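Local coordinates for putative translation initiation inhibitor (Salmonella typhimurium, PDB 3GTZ), which is of unknown function but belongs to the RutC (YjgF-like) family and may act as a translation initiation inhibitor, at residues A[36-48]-A[103-115]. Numbering follows the deposited sequence.
Sequences DAFEQTANTLAQI and NPKYKVEIKIVAA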
loop_
_atom_site.group_PDB
_atom_site.type_symbol
_atom_site.label_atom_id
_atom_site.label_comp_id
_atom_site.label_asym_id
_atom_site.label_seq_id
_atom_site.Cartn_x
_atom_site.Cartn_y
_atom_site.Cartn_z
ATOM N N ASP A 36 -0.727 6.712 -24.593
ATOM C CA ASP A 36 -0.857 5.318 -24.303
ATOM C C ASP A 36 -0.108 4.914 -23.018
ATOM O O ASP A 36 0.553 5.735 -22.399
ATOM C CB ASP A 36 -0.384 4.488 -25.515
ATOM C CG ASP A 36 1.143 4.659 -25.831
ATOM O OD1 ASP A 36 1.563 4.297 -26.968
ATOM O OD2 ASP A 36 1.924 5.144 -24.965
ATOM N N ALA A 37 -0.213 3.648 -22.623
ATOM C CA ALA A 37 0.314 3.210 -21.335
ATOM C C ALA A 37 1.834 3.217 -21.288
ATOM O O ALA A 37 2.392 3.394 -20.203
ATOM C CB ALA A 37 -0.206 1.811 -20.961
ATOM N N PHE A 38 2.497 2.967 -22.439
ATOM C CA PHE A 38 3.957 3.004 -22.474
ATOM C C PHE A 38 4.454 4.414 -22.183
ATOM O O PHE A 38 5.297 4.613 -21.318
ATOM C CB PHE A 38 4.564 2.508 -23.785
ATOM C CG PHE A 38 6.055 2.691 -23.823
ATOM C CD1 PHE A 38 6.887 1.824 -23.125
ATOM C CD2 PHE A 38 6.612 3.790 -24.452
ATOM C CE1 PHE A 38 8.241 2.010 -23.108
ATOM C CE2 PHE A 38 7.958 3.999 -24.417
ATOM C CZ PHE A 38 8.788 3.104 -23.733
ATOM N N GLU A 39 3.910 5.395 -22.875
ATOM C CA GLU A 39 4.268 6.775 -22.588
ATOM C C GLU A 39 3.941 7.155 -21.151
ATOM O O GLU A 39 4.777 7.750 -20.480
ATOM C CB GLU A 39 3.592 7.732 -23.542
ATOM C CG GLU A 39 4.042 9.179 -23.380
ATOM C CD GLU A 39 3.615 10.051 -24.536
ATOM O OE1 GLU A 39 3.218 9.531 -25.598
ATOM O OE2 GLU A 39 3.679 11.282 -24.398
ATOM N N GLN A 40 2.754 6.787 -20.662
ATOM C CA GLN A 40 2.329 7.214 -19.331
ATOM C C GLN A 40 3.231 6.593 -18.274
ATOM O O GLN A 40 3.636 7.282 -17.326
ATOM C CB GLN A 40 0.867 6.882 -19.076
ATOM C CG GLN A 40 -0.142 7.862 -19.728
ATOM C CD GLN A 40 -1.560 7.758 -19.184
ATOM O OE1 GLN A 40 -1.846 6.900 -18.380
ATOM N NE2 GLN A 40 -2.445 8.648 -19.613
ATOM N N THR A 41 3.611 5.321 -18.461
ATOM C CA THR A 41 4.522 4.674 -17.511
ATOM C C THR A 41 5.939 5.284 -17.545
ATOM O O THR A 41 6.496 5.639 -16.518
ATOM C CB THR A 41 4.578 3.153 -17.731
ATOM O OG1 THR A 41 3.249 2.618 -17.648
ATOM C CG2 THR A 41 5.534 2.459 -16.694
ATOM N N ALA A 42 6.510 5.409 -18.738
ATOM C CA ALA A 42 7.849 6.002 -18.934
ATOM C C ALA A 42 7.941 7.419 -18.359
ATOM O O ALA A 42 8.909 7.807 -17.700
ATOM C CB ALA A 42 8.128 6.047 -20.395
ATOM N N ASN A 43 6.904 8.190 -18.628
ATOM C CA ASN A 43 6.791 9.563 -18.158
ATOM C C ASN A 43 6.655 9.603 -16.634
ATOM O O ASN A 43 7.233 10.464 -15.986
ATOM C CB ASN A 43 5.578 10.182 -18.828
ATOM C CG ASN A 43 5.569 11.703 -18.807
ATOM O OD1 ASN A 43 5.873 12.334 -17.831
ATOM N ND2 ASN A 43 5.137 12.290 -19.930
ATOM N N THR A 44 5.920 8.658 -16.060
ATOM C CA THR A 44 5.734 8.669 -14.638
ATOM C C THR A 44 6.996 8.265 -13.923
ATOM O O THR A 44 7.305 8.823 -12.880
ATOM C CB THR A 44 4.559 7.820 -14.169
ATOM O OG1 THR A 44 3.427 8.146 -14.960
ATOM C CG2 THR A 44 4.219 8.121 -12.692
ATOM N N LEU A 45 7.748 7.336 -14.489
ATOM C CA LEU A 45 9.033 6.981 -13.918
ATOM C C LEU A 45 10.002 8.151 -13.989
ATOM O O LEU A 45 10.795 8.327 -13.082
ATOM C CB LEU A 45 9.577 5.778 -14.623
ATOM C CG LEU A 45 8.762 4.499 -14.405
ATOM C CD1 LEU A 45 9.306 3.421 -15.319
ATOM C CD2 LEU A 45 8.881 4.060 -12.983
ATOM N N ALA A 46 9.938 8.953 -15.060
ATOM C CA ALA A 46 10.741 10.215 -15.159
ATOM C C ALA A 46 10.384 11.223 -14.094
ATOM O O ALA A 46 11.296 11.850 -13.559
ATOM C CB ALA A 46 10.652 10.873 -16.535
ATOM N N GLN A 47 9.094 11.367 -13.758
ATOM C CA GLN A 47 8.659 12.274 -12.647
ATOM C C GLN A 47 9.176 11.819 -11.281
ATOM O O GLN A 47 9.609 12.636 -10.463
ATOM C CB GLN A 47 7.152 12.357 -12.505
ATOM C CG GLN A 47 6.391 13.051 -13.628
ATOM C CD GLN A 47 4.841 12.804 -13.502
ATOM O OE1 GLN A 47 4.217 13.151 -12.476
ATOM N NE2 GLN A 47 4.253 12.148 -14.526
ATOM N N ILE A 48 9.088 10.519 -11.045
ATOM C CA ILE A 48 9.589 9.911 -9.845
ATOM C C ILE A 48 11.077 10.238 -9.643
ATOM O O ILE A 48 11.449 10.753 -8.576
ATOM C CB ILE A 48 9.364 8.406 -9.837
ATOM C CG1 ILE A 48 7.865 8.101 -9.702
ATOM C CG2 ILE A 48 10.162 7.790 -8.693
ATOM C CD1 ILE A 48 7.516 6.632 -9.809
ATOM N N ASN A 103 -9.073 8.907 -12.666
ATOM C CA ASN A 103 -9.288 9.568 -13.958
ATOM C C ASN A 103 -9.369 8.485 -15.010
ATOM O O ASN A 103 -8.513 7.618 -15.039
ATOM C CB ASN A 103 -8.145 10.546 -14.259
ATOM C CG ASN A 103 -8.461 11.532 -15.420
ATOM O OD1 ASN A 103 -8.856 11.133 -16.530
ATOM N ND2 ASN A 103 -8.229 12.818 -15.168
ATOM N N PRO A 104 -10.414 8.503 -15.856
ATOM C CA PRO A 104 -10.579 7.406 -16.825
ATOM C C PRO A 104 -9.586 7.412 -18.013
ATOM O O PRO A 104 -9.525 6.440 -18.769
ATOM C CB PRO A 104 -12.035 7.561 -17.304
ATOM C CG PRO A 104 -12.390 9.000 -17.034
ATOM C CD PRO A 104 -11.508 9.493 -15.927
ATOM N N LYS A 105 -8.834 8.499 -18.149
ATOM C CA LYS A 105 -7.730 8.604 -19.088
ATOM C C LYS A 105 -6.379 8.070 -18.543
ATOM O O LYS A 105 -5.381 8.055 -19.294
ATOM C CB LYS A 105 -7.534 10.075 -19.455
ATOM C CG LYS A 105 -7.897 10.430 -20.874
ATOM C CD LYS A 105 -9.251 11.091 -21.013
ATOM C CE LYS A 105 -9.409 11.675 -22.437
ATOM N NZ LYS A 105 -8.303 12.660 -22.765
ATOM N N TYR A 106 -6.317 7.681 -17.258
ATOM C CA TYR A 106 -5.072 7.168 -16.664
ATOM C C TYR A 106 -4.922 5.710 -16.994
ATOM O O TYR A 106 -5.778 4.914 -16.612
ATOM C CB TYR A 106 -5.078 7.246 -15.131
ATOM C CG TYR A 106 -4.965 8.606 -14.491
ATOM C CD1 TYR A 106 -4.551 9.727 -15.205
ATOM C CD2 TYR A 106 -5.261 8.760 -13.138
ATOM C CE1 TYR A 106 -4.456 10.980 -14.582
ATOM C CE2 TYR A 106 -5.173 10.002 -12.508
ATOM C CZ TYR A 106 -4.768 11.105 -13.228
ATOM O OH TYR A 106 -4.663 12.330 -12.603
ATOM N N LYS A 107 -3.834 5.322 -17.652
ATOM C CA LYS A 107 -3.639 3.889 -17.896
ATOM C C LYS A 107 -2.840 3.294 -16.722
ATOM O O LYS A 107 -2.910 2.111 -16.452
ATOM C CB LYS A 107 -2.992 3.570 -19.277
ATOM C CG LYS A 107 -3.240 4.565 -20.438
ATOM C CD LYS A 107 -4.643 4.685 -20.915
ATOM C CE LYS A 107 -4.775 5.617 -22.169
ATOM N NZ LYS A 107 -4.861 7.144 -21.977
ATOM N N VAL A 108 -2.116 4.141 -16.004
ATOM C CA VAL A 108 -1.173 3.689 -14.971
ATOM C C VAL A 108 -1.083 4.719 -13.842
ATOM O O VAL A 108 -1.351 5.907 -14.041
ATOM C CB VAL A 108 0.220 3.434 -15.572
ATOM C CG1 VAL A 108 0.728 4.672 -16.269
ATOM C CG2 VAL A 108 1.182 3.013 -14.527
ATOM N N GLU A 109 -0.716 4.236 -12.659
ATOM C CA GLU A 109 -0.398 5.073 -11.516
ATOM C C GLU A 109 0.644 4.300 -10.681
ATOM O O GLU A 109 0.665 3.060 -10.712
ATOM C CB GLU A 109 -1.690 5.293 -10.768
ATOM C CG GLU A 109 -1.694 6.198 -9.606
ATOM C CD GLU A 109 -3.143 6.534 -9.197
ATOM O OE1 GLU A 109 -3.475 6.382 -7.990
ATOM O OE2 GLU A 109 -3.949 6.897 -10.098
ATOM N N ILE A 110 1.541 4.990 -9.987
ATOM C CA ILE A 110 2.679 4.287 -9.363
ATOM C C ILE A 110 3.027 4.835 -7.977
ATOM O O ILE A 110 3.440 5.983 -7.852
ATOM C CB ILE A 110 3.949 4.364 -10.247
ATOM C CG1 ILE A 110 3.695 3.817 -11.667
ATOM C CG2 ILE A 110 5.070 3.596 -9.594
ATOM C CD1 ILE A 110 4.906 3.889 -12.598
ATOM N N LYS A 111 2.857 4.033 -6.939
ATOM C CA LYS A 111 3.176 4.495 -5.604
ATOM C C LYS A 111 4.540 3.941 -5.209
ATOM O O LYS A 111 4.886 2.796 -5.482
ATOM C CB LYS A 111 2.014 4.177 -4.605
ATOM C CG LYS A 111 2.317 3.277 -3.464
ATOM C CD LYS A 111 1.102 3.108 -2.476
ATOM C CE LYS A 111 1.582 3.048 -0.968
ATOM N NZ LYS A 111 2.819 2.147 -0.652
ATOM N N ILE A 112 5.282 4.777 -4.524
ATOM C CA ILE A 112 6.719 4.634 -4.275
ATOM C C ILE A 112 6.963 4.926 -2.812
ATOM O O ILE A 112 6.461 5.920 -2.304
ATOM C CB ILE A 112 7.418 5.680 -5.155
ATOM C CG1 ILE A 112 7.479 5.146 -6.582
ATOM C CG2 ILE A 112 8.739 6.129 -4.643
ATOM C CD1 ILE A 112 7.943 3.769 -6.674
ATOM N N VAL A 113 7.645 4.021 -2.119
ATOM C CA VAL A 113 8.312 4.341 -0.855
ATOM C C VAL A 113 9.811 4.245 -1.124
ATOM O O VAL A 113 10.238 3.279 -1.710
ATOM C CB VAL A 113 7.987 3.322 0.240
ATOM C CG1 VAL A 113 8.460 3.821 1.579
ATOM C CG2 VAL A 113 6.498 3.002 0.278
ATOM N N ALA A 114 10.587 5.248 -0.714
ATOM C CA ALA A 114 12.027 5.346 -0.991
ATOM C C ALA A 114 12.808 5.799 0.246
ATOM O O ALA A 114 12.208 6.358 1.175
ATOM C CB ALA A 114 12.264 6.354 -2.128
ATOM N N ALA A 115 14.134 5.583 0.241
ATOM C CA ALA A 115 15.023 6.058 1.318
ATOM C C ALA A 115 15.538 7.424 0.927
ATOM O O ALA A 115 15.805 7.678 -0.251
ATOM C CB ALA A 115 16.178 5.123 1.542
#
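Q40 shows how one buried amide can tie a helix to the loop that leads into a strand. Its OE1 accepts from K107 N at 2.6 Å in a nearly straight bond (169°), while its NE2 donates a hydrogen bond to K105 O at 3.0 Å, so both ends of the amide are spent on backbone groups. With CG anti to the carbonyl carbon (chi1 -79°) and the chain extended beyond it, the side chain reaches out from the helix to the 105-107 backbone. K105 O also receives K107 NZ, which comes from the opposite face of the carbonyl plane. V108 CG1 packs 3.6 Å from Q40 CB and against the T41 hydroxyl oxygen. Farther along, the contact turns apolar: the L45 and I110 side chains cross at about a right angle, with CD2 4.0 Å from CD1, and I48 CD1 meets I112 CG1 tip to tip at 3.6 Å. T41 OG1 and T44 OG1 bond back to A37 O and Q40 O, turning their polar ends onto the helix itself. N32 O takes a further bond from Q40 NE2, and M78 and A81 of helix 75-85 cover T41. The axes of helix segment 37-48 and strand 108-115 cross at -25°, joined by amide-to-backbone bonds at one end and apolar packing towards I48 and I112.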